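Local coordinates for TerD domain-containing protein (Streptomyces avermitilis, PDB 2QNG) that is of unknown function but belongs to the TerD family and binds two calcium ions, at residues A55-A60 against K66-V71. Numbering follows the deposited sequence. Where two conformers were deposited one is given.
Sequences AATFLA and KPAYVV
Thr57 covers one face of the Tyr69 ring: OG1 lies 3.3 Å above the plane over the ring centre, and CB makes a CH-pi contact 15° off the normal. Thr57 CG2 reaches the far end of the same ring, 3.6 Å from Tyr69 CZ, while Val71 CG2 meets the ring edge in plane. Tyr69 chi1 of 60° sets the ring between its own backbone N and carbonyl carbon and folds it back over Thr57. Pro67 CA and Lys66 O approach the Phe58 ring obliquely, and the Phe58 and Pro67 side chains lie alongside each other, pointing the same way, with Phe58 CE1 3.7 Å from Pro67 CG; a cation-pi contact with Arg113 adds a partner from strand 111-120.

Backbone bonds define the antiparallel hairpin. Ala55 and Val71 form a reciprocal hydrogen-bonded pair, with Val71 N to Ala55 O 2.8 Å, and Ala56 faces Val70 as a non-hydrogen-bonded pair. Further along, Thr57 N donates to Tyr69 O (3.1 Å), but Ala68 N donates to Thr57 O (2.8 Å) from 28° out of the carbonyl plane, and Tyr69 N makes a weak, bent bond to Thr57 OG1. Beyond this shift a water bridges Leu59 N and Lys66 O.

Thr57 thus engages Tyr69 and Ala68 through backbone N, backbone O and OG1, so one residue holds the approach to edge strand 69-71 by polar and ring contacts together.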
loop_
_atom_site.group_PDB
_atom_site.type_symbol
_atom_site.label_atom_id
_atom_site.label_comp_id
_atom_site.label_asym_id
_atom_site.label_seq_id
_atom_site.Cartn_x
_atom_site.Cartn_y
_atom_site.Cartn_z
ATOM N N ALA A 55 4.501 1.986 0.391
ATOM C CA ALA A 55 4.600 2.478 -0.984
ATOM C C ALA A 55 6.038 2.375 -1.455
ATOM O O ALA A 55 6.964 2.547 -0.658
ATOM C CB ALA A 55 4.111 3.908 -1.085
ATOM N N ALA A 56 6.211 2.154 -2.756
ATOM C CA ALA A 56 7.533 2.109 -3.354
ATOM C C ALA A 56 7.538 2.956 -4.603
ATOM O O ALA A 56 6.567 2.935 -5.366
ATOM C CB ALA A 56 7.961 0.679 -3.655
ATOM N N THR A 57 8.625 3.716 -4.794
ATOM C CA THR A 57 8.806 4.499 -6.023
ATOM C C THR A 57 9.842 3.813 -6.901
ATOM O O THR A 57 10.749 3.118 -6.398
ATOM C CB THR A 57 9.281 5.908 -5.715
ATOM O OG1 THR A 57 10.508 5.778 -5.006
ATOM C CG2 THR A 57 8.222 6.623 -4.858
ATOM N N PHE A 58 9.701 4.016 -8.216
ATOM C CA PHE A 58 10.612 3.409 -9.201
ATOM C C PHE A 58 11.062 4.422 -10.236
ATOM O O PHE A 58 10.309 5.307 -10.635
ATOM C CB PHE A 58 9.966 2.195 -9.876
ATOM C CG PHE A 58 9.531 1.154 -8.898
ATOM C CD1 PHE A 58 10.373 0.088 -8.576
ATOM C CD2 PHE A 58 8.305 1.279 -8.252
ATOM C CE1 PHE A 58 9.992 -0.826 -7.610
ATOM C CE2 PHE A 58 7.908 0.353 -7.297
ATOM C CZ PHE A 58 8.752 -0.702 -6.967
ATOM N N LEU A 59 12.300 4.260 -10.678
ATOM C CA LEU A 59 12.922 5.227 -11.562
ATOM C C LEU A 59 12.498 4.980 -12.993
ATOM O O LEU A 59 12.259 3.829 -13.397
ATOM C CB LEU A 59 14.447 5.100 -11.477
ATOM C CG LEU A 59 15.104 5.378 -10.120
ATOM C CD1 LEU A 59 16.591 5.079 -10.150
ATOM C CD2 LEU A 59 14.832 6.817 -9.672
ATOM N N ALA A 60 12.446 6.047 -13.789
ATOM C CA ALA A 60 12.131 5.931 -15.214
ATOM C C ALA A 60 12.955 4.860 -15.952
ATOM O O ALA A 60 12.427 4.149 -16.804
ATOM C CB ALA A 60 12.275 7.284 -15.894
ATOM N N LYS A 66 14.419 -2.313 -9.016
ATOM C CA LYS A 66 14.760 -2.027 -7.607
ATOM C C LYS A 66 14.052 -0.752 -7.137
ATOM O O LYS A 66 14.198 0.294 -7.768
ATOM C CB LYS A 66 16.271 -1.859 -7.411
ATOM C CG LYS A 66 16.709 -1.651 -5.931
ATOM C CD LYS A 66 18.239 -1.653 -5.726
ATOM C CE LYS A 66 18.603 -1.318 -4.256
ATOM N NZ LYS A 66 20.040 -1.597 -3.870
ATOM N N PRO A 67 13.300 -0.822 -6.021
ATOM C CA PRO A 67 12.679 0.416 -5.545
ATOM C C PRO A 67 13.715 1.516 -5.325
ATOM O O PRO A 67 14.800 1.221 -4.804
ATOM C CB PRO A 67 12.041 -0.013 -4.213
ATOM C CG PRO A 67 11.772 -1.478 -4.410
ATOM C CD PRO A 67 12.962 -1.974 -5.166
ATOM N N ALA A 68 13.404 2.756 -5.741
ATOM C CA ALA A 68 14.263 3.877 -5.405
ATOM C C ALA A 68 14.224 4.128 -3.905
ATOM O O ALA A 68 15.260 4.350 -3.267
ATOM C CB ALA A 68 13.888 5.131 -6.195
ATOM N N TYR A 69 13.012 4.059 -3.336
ATOM C CA TYR A 69 12.833 4.091 -1.892
ATOM C C TYR A 69 11.465 3.547 -1.579
ATOM O O TYR A 69 10.607 3.422 -2.458
ATOM C CB TYR A 69 13.024 5.501 -1.288
ATOM C CG TYR A 69 12.089 6.573 -1.796
ATOM C CD1 TYR A 69 10.785 6.701 -1.290
ATOM C CD2 TYR A 69 12.501 7.462 -2.779
ATOM C CE1 TYR A 69 9.930 7.709 -1.742
ATOM C CE2 TYR A 69 11.638 8.464 -3.242
ATOM C CZ TYR A 69 10.376 8.582 -2.719
ATOM O OH TYR A 69 9.507 9.569 -3.140
ATOM N N VAL A 70 11.305 3.183 -0.318
ATOM C CA VAL A 70 10.008 2.760 0.180
ATOM C C VAL A 70 9.580 3.599 1.382
ATOM O O VAL A 70 10.426 4.115 2.133
ATOM C CB VAL A 70 9.987 1.259 0.575
ATOM C CG1 VAL A 70 10.382 0.374 -0.600
ATOM C CG2 VAL A 70 10.877 0.987 1.734
ATOM N N VAL A 71 8.259 3.728 1.529
ATOM C CA VAL A 71 7.660 4.503 2.627
ATOM C C VAL A 71 6.708 3.595 3.384
ATOM O O VAL A 71 5.863 2.917 2.787
ATOM C CB VAL A 71 6.872 5.733 2.109
ATOM C CG1 VAL A 71 6.343 6.583 3.279
ATOM C CG2 VAL A 71 7.782 6.594 1.213
HETATM O O HOH W 1 13.635 1.735 -10.056
#